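Local coordinates for protein hydrazine synthase subunit beta (Candidatus Kuenenia stuttgartiensis, PDB 5C2V) that forms part of the hydrazine synthase complex, which condenses nitric oxide with ammonium to make hydrazine, and may modulate transport of the hydroxylamine intermediate between active sites, at residues N121-I126 / K154-I159; R135-S140 / D171-A176. All coordinates share one frame; numbering follows the deposited sequence.

Contact 1 (N121-I126 / K154-I159)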
loop_
_atom_site.group_PDB
_atom_site.type_symbol
_atom_site.label_atom_id
_atom_site.label_comp_id
_atom_site.label_asym_id
_atom_site.label_seq_id
_atom_site.Cartn_x
_atom_site.Cartn_y
_atom_site.Cartn_z
ATOM N N ASN B 121 -28.412 34.660 -40.371
ATOM C CA ASN B 121 -26.979 34.459 -40.508
ATOM C C ASN B 121 -26.374 35.555 -41.378
ATOM O O ASN B 121 -26.529 35.550 -42.599
ATOM C CB ASN B 121 -26.687 33.076 -41.105
ATOM C CG ASN B 121 -27.460 32.814 -42.390
ATOM O OD1 ASN B 121 -28.542 33.362 -42.601
ATOM N ND2 ASN B 121 -26.901 31.976 -43.257
ATOM N N ALA B 122 -25.680 36.497 -40.745
ATOM C CA ALA B 122 -24.945 37.515 -41.485
ATOM C C ALA B 122 -23.792 38.132 -40.698
ATOM O O ALA B 122 -23.877 38.319 -39.477
ATOM C CB ALA B 122 -25.897 38.608 -41.946
ATOM N N ILE B 123 -22.733 38.484 -41.419
ATOM C CA ILE B 123 -21.770 39.461 -40.935
ATOM C C ILE B 123 -21.715 40.601 -41.944
ATOM O O ILE B 123 -21.219 40.428 -43.055
ATOM C CB ILE B 123 -20.370 38.854 -40.746
ATOM C CG1 ILE B 123 -20.441 37.622 -39.843
ATOM C CG2 ILE B 123 -19.416 39.889 -40.165
ATOM C CD1 ILE B 123 -19.136 36.875 -39.736
ATOM N N ASP B 124 -22.209 41.771 -41.555
ATOM C CA ASP B 124 -22.267 42.905 -42.468
ATOM C C ASP B 124 -20.964 43.691 -42.437
ATOM O O ASP B 124 -20.447 44.015 -41.366
ATOM C CB ASP B 124 -23.446 43.817 -42.126
ATOM C CG ASP B 124 -24.786 43.151 -42.372
ATOM O OD1 ASP B 124 -24.830 42.159 -43.128
ATOM O OD2 ASP B 124 -25.798 43.625 -41.813
ATOM N N VAL B 125 -20.432 43.984 -43.618
ATOM C CA VAL B 125 -19.201 44.753 -43.725
ATOM C C VAL B 125 -19.517 46.225 -43.983
ATOM O O VAL B 125 -20.484 46.561 -44.668
ATOM C CB VAL B 125 -18.276 44.198 -44.832
ATOM C CG1 VAL B 125 -18.062 42.707 -44.637
ATOM C CG2 VAL B 125 -18.855 44.459 -46.203
ATOM N N ILE B 126 -18.710 47.100 -43.394
ATOM C CA ILE B 126 -18.929 48.538 -43.481
ATOM C C ILE B 126 -17.636 49.280 -43.800
ATOM O O ILE B 126 -16.657 49.176 -43.065
ATOM C CB ILE B 126 -19.513 49.095 -42.166
ATOM C CG1 ILE B 126 -20.933 48.570 -41.942
ATOM C CG2 ILE B 126 -19.504 50.614 -42.177
ATOM C CD1 ILE B 126 -21.550 49.019 -40.634
ATOM N N LYS B 154 -5.937 39.050 -41.966
ATOM C CA LYS B 154 -6.362 38.319 -43.155
ATOM C C LYS B 154 -7.452 37.284 -42.873
ATOM O O LYS B 154 -7.951 36.638 -43.795
ATOM C CB LYS B 154 -5.159 37.642 -43.809
ATOM C CG LYS B 154 -3.931 38.533 -43.859
ATOM C CD LYS B 154 -2.743 37.821 -44.471
ATOM C CE LYS B 154 -1.512 38.712 -44.439
ATOM N NZ LYS B 154 -0.290 37.989 -44.875
ATOM N N THR B 155 -7.827 37.132 -41.606
ATOM C CA THR B 155 -8.837 36.144 -41.231
ATOM C C THR B 155 -9.809 36.672 -40.178
ATOM O O THR B 155 -9.440 37.466 -39.311
ATOM C CB THR B 155 -8.192 34.845 -40.704
ATOM O OG1 THR B 155 -7.070 35.166 -39.874
ATOM C CG2 THR B 155 -7.724 33.974 -41.860
ATOM N N LEU B 156 -11.053 36.214 -40.266
ATOM C CA LEU B 156 -12.126 36.680 -39.396
ATOM C C LEU B 156 -12.891 35.495 -38.812
ATOM O O LEU B 156 -13.532 34.751 -39.545
ATOM C CB LEU B 156 -13.067 37.599 -40.188
ATOM C CG LEU B 156 -14.253 38.346 -39.562
ATOM C CD1 LEU B 156 -15.496 37.464 -39.459
ATOM C CD2 LEU B 156 -13.897 38.941 -38.212
ATOM N N VAL B 157 -12.843 35.325 -37.496
ATOM C CA VAL B 157 -13.564 34.224 -36.866
ATOM C C VAL B 157 -14.911 34.697 -36.336
ATOM O O VAL B 157 -15.036 35.817 -35.845
ATOM C CB VAL B 157 -12.756 33.583 -35.716
ATOM C CG1 VAL B 157 -11.525 32.881 -36.260
ATOM C CG2 VAL B 157 -12.372 34.624 -34.678
ATOM N N ALA B 158 -15.923 33.845 -36.453
ATOM C CA ALA B 158 -17.249 34.183 -35.947
ATOM C C ALA B 158 -17.851 33.033 -35.155
ATOM O O ALA B 158 -18.019 31.931 -35.677
ATOM C CB ALA B 158 -18.169 34.572 -37.091
ATOM N N ILE B 159 -18.172 33.288 -33.891
ATOM C CA ILE B 159 -18.875 32.295 -33.095
ATOM C C ILE B 159 -20.339 32.261 -33.498
ATOM O O ILE B 159 -21.034 33.279 -33.464
ATOM C CB ILE B 159 -18.768 32.569 -31.583
ATOM C CG1 ILE B 159 -18.985 34.054 -31.287
ATOM C CG2 ILE B 159 -17.420 32.111 -31.056
ATOM C CD1 ILE B 159 -19.091 34.369 -29.817
#
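Ile-123 reaches across from one blade of a beta-propeller to the next, and its CD1 is the one atom of its segment that makes close contact here. The methyl lies 3.6 Å from CB of Ala-158 and 3.7 Å from CD1 of Leu-156, so a single carbon sits against two side chains of the neighbouring strand. The isoleucine is extended: with CG1 lying beside the backbone N and chi2 at 173°, CD1 points away from CA. Ala-158 contributes its CB methyl alone. Leu-156 holds CG anti to its backbone N (chi1 -176°), and its CD1 meets the isoleucine methyl tip to tip. The contact is buried and wholly apolar, with no hydrogen bond between the segments.

The next shell extends the same greasy layer. Val-147 of strand 144-149, in the same blade as Leu-156, touches both Ile-123 and Leu-156, and Leu-156 also packs on Ile-149. On the other side of strand 155-160, Val-157 and Ile-159 face strand 190-197 of the following blade. Further out, backbone hydrogen bonds tie Ile-123 to Ile-137 within its own sheet. The carboxylate of the next residue, Asp-124, is held by two hydrogen bonds, OD1 to Ser-136 OG and OD2 to Gly-96 N.

Contact 2 (R135-S140 / D171-A176); sequences RSIYTS and DFIDIA
Asp-171 grips Ser-140 with both oxygens of its carboxylate. Its OD2 accepts the backbone N-H of Ser-140 at 2.6 Å from N, arriving on the syn side near the carboxylate plane. That bond is fairly straight, at 165°. OD1 takes the hydroxyl of the same serine, 2.7 Å from Ser-140 OG, also syn but tilted further out of the plane, by 28°. Two bonds from one residue should restrain rotation of the carboxylate, and they fix the loop after strand 132-137 to the neighbouring blade. The OG reaches OD1 because it lies anti to the carbonyl carbon of Ser-140 (chi1 -59°). Thr-139 crosses the aspartate at roughly a right angle, with its CB beside OD2; its own hydroxyl is bonded to Asp-141 O. A backbone hydrogen bond to Ala-158 anchors Asp-171 in its sheet.

Phe-172 sends its ring toward the other face of the sheet, onto Val-157, Val-181 and Arg-184. One residue on, the alternation of the strand brings Ile-173 back to the side of the contact: its CG2 lies 4.1 Å from CD1 of Ile-137 and equally far from that residue's CG2, as the two isoleucines slide past each other in opposite directions. Leu-156 and Val-180 flank Ile-173 within its blade. Apolar side chains between adjoining sheets, with a polar tie to the connecting loop at one end, here join consecutive blades of a beta-propeller.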
loop_
_atom_site.group_PDB
_atom_site.type_symbol
_atom_site.label_atom_id
_atom_site.label_comp_id
_atom_site.label_asym_id
_atom_site.label_seq_id
_atom_site.Cartn_x
_atom_site.Cartn_y
_atom_site.Cartn_z
ATOM N N ARG B 135 -21.445 45.016 -48.128
ATOM C CA ARG B 135 -22.145 43.773 -48.432
ATOM C C ARG B 135 -22.339 42.913 -47.190
ATOM O O ARG B 135 -22.098 43.368 -46.077
ATOM C CB ARG B 135 -21.393 42.976 -49.496
ATOM C CG ARG B 135 -19.912 42.845 -49.218
ATOM C CD ARG B 135 -19.367 41.519 -49.680
ATOM N NE ARG B 135 -19.774 41.224 -51.044
ATOM C CZ ARG B 135 -19.699 40.017 -51.587
ATOM N NH1 ARG B 135 -19.232 39.001 -50.874
ATOM N NH2 ARG B 135 -20.093 39.827 -52.837
ATOM N N SER B 136 -22.806 41.680 -47.376
ATOM C CA SER B 136 -22.990 40.770 -46.247
ATOM C C SER B 136 -22.292 39.438 -46.498
ATOM O O SER B 136 -22.330 38.906 -47.606
ATOM C CB SER B 136 -24.479 40.541 -45.969
ATOM O OG SER B 136 -25.127 41.754 -45.630
ATOM N N ILE B 137 -21.644 38.912 -45.464
ATOM C CA ILE B 137 -21.002 37.606 -45.532
ATOM C C ILE B 137 -21.856 36.581 -44.796
ATOM O O ILE B 137 -22.051 36.679 -43.586
ATOM C CB ILE B 137 -19.587 37.632 -44.925
ATOM C CG1 ILE B 137 -18.736 38.708 -45.602
ATOM C CG2 ILE B 137 -18.933 36.266 -45.049
ATOM C CD1 ILE B 137 -17.327 38.806 -45.055
ATOM N N TYR B 138 -22.366 35.600 -45.533
ATOM C CA TYR B 138 -23.275 34.612 -44.962
ATOM C C TYR B 138 -22.518 33.495 -44.252
ATOM O O TYR B 138 -21.657 32.842 -44.842
ATOM C CB TYR B 138 -24.178 34.026 -46.051
ATOM C CG TYR B 138 -25.151 35.022 -46.646
ATOM C CD1 TYR B 138 -25.394 36.242 -46.027
ATOM C CD2 TYR B 138 -25.826 34.740 -47.827
ATOM C CE1 TYR B 138 -26.281 37.154 -46.569
ATOM C CE2 TYR B 138 -26.715 35.646 -48.375
ATOM C CZ TYR B 138 -26.937 36.851 -47.742
ATOM O OH TYR B 138 -27.822 37.755 -48.284
ATOM N N THR B 139 -22.846 33.280 -42.981
ATOM C CA THR B 139 -22.177 32.263 -42.179
ATOM C C THR B 139 -22.723 30.869 -42.472
ATOM O O THR B 139 -23.634 30.706 -43.286
ATOM C CB THR B 139 -22.315 32.555 -40.674
ATOM O OG1 THR B 139 -23.691 32.458 -40.287
ATOM C CG2 THR B 139 -21.796 33.948 -40.351
ATOM N N SER B 140 -22.164 29.867 -41.801
ATOM C CA SER B 140 -22.560 28.481 -42.020
ATOM C C SER B 140 -23.868 28.143 -41.313
ATOM O O SER B 140 -24.606 27.257 -41.746
ATOM C CB SER B 140 -21.455 27.532 -41.554
ATOM O OG SER B 140 -20.245 27.784 -42.247
ATOM N N ASP B 171 -17.044 29.870 -37.459
ATOM C CA ASP B 171 -16.718 30.035 -38.869
ATOM C C ASP B 171 -15.416 30.799 -39.064
ATOM O O ASP B 171 -15.143 31.779 -38.366
ATOM C CB ASP B 171 -17.850 30.757 -39.602
ATOM C CG ASP B 171 -18.922 29.810 -40.096
ATOM O OD1 ASP B 171 -18.634 28.602 -40.230
ATOM O OD2 ASP B 171 -20.050 30.273 -40.359
ATOM N N PHE B 172 -14.620 30.337 -40.023
ATOM C CA PHE B 172 -13.393 31.016 -40.413
ATOM C C PHE B 172 -13.585 31.692 -41.768
ATOM O O PHE B 172 -13.951 31.048 -42.750
ATOM C CB PHE B 172 -12.220 30.034 -40.461
ATOM C CG PHE B 172 -11.830 29.488 -39.115
ATOM C CD1 PHE B 172 -12.467 28.375 -38.591
ATOM C CD2 PHE B 172 -10.822 30.087 -38.377
ATOM C CE1 PHE B 172 -12.108 27.873 -37.353
ATOM C CE2 PHE B 172 -10.458 29.588 -37.139
ATOM C CZ PHE B 172 -11.103 28.480 -36.627
ATOM N N ILE B 173 -13.343 32.998 -41.807
ATOM C CA ILE B 173 -13.558 33.789 -43.010
ATOM C C ILE B 173 -12.239 34.333 -43.542
ATOM O O ILE B 173 -11.394 34.792 -42.773
ATOM C CB ILE B 173 -14.509 34.981 -42.750
ATOM C CG1 ILE B 173 -15.681 34.565 -41.859
ATOM C CG2 ILE B 173 -15.006 35.570 -44.063
ATOM C CD1 ILE B 173 -16.580 33.540 -42.478
ATOM N N ASP B 174 -12.068 34.293 -44.859
ATOM C CA ASP B 174 -10.915 34.924 -45.483
ATOM C C ASP B 174 -11.314 36.338 -45.884
ATOM O O ASP B 174 -12.156 36.528 -46.758
ATOM C CB ASP B 174 -10.436 34.125 -46.696
ATOM C CG ASP B 174 -9.108 34.624 -47.233
ATOM O OD1 ASP B 174 -8.058 34.100 -46.806
ATOM O OD2 ASP B 174 -9.114 35.541 -48.081
ATOM N N ILE B 175 -10.705 37.325 -45.231
ATOM C CA ILE B 175 -11.116 38.719 -45.371
ATOM C C ILE B 175 -10.984 39.233 -46.802
ATOM O O ILE B 175 -11.901 39.871 -47.323
ATOM C CB ILE B 175 -10.311 39.628 -44.419
ATOM C CG1 ILE B 175 -10.762 39.393 -42.976
ATOM C CG2 ILE B 175 -10.476 41.093 -44.797
ATOM C CD1 ILE B 175 -10.239 40.404 -41.983
ATOM N N ALA B 176 -9.855 38.944 -47.438
ATOM C CA ALA B 176 -9.648 39.335 -48.826
ATOM C C ALA B 176 -10.661 38.643 -49.735
ATOM O O ALA B 176 -11.158 39.236 -50.692
ATOM C CB ALA B 176 -8.229 39.014 -49.265
#

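The two contacts join the same pair of blades, and their centres are about 5 Å apart. Contact 1 packs the third strand of the earlier blade (122-127) against the second of the later blade (155-160); contact 2 joins the outermost strand of the earlier blade (132-137) and the loop after it to the third of the later blade (168-174). Contact 2 lies farther from the chain's centre, about 18 Å against 14 Å. Along the chain the segments alternate, earlier blade twice and then later. Within each blade they are bridged, probably by hydrogen bonds: Asp-124 OD1 to Ser-136 OG, and Ile-173 N to Leu-156 O. Together they form one continuous interface between neighbouring blades.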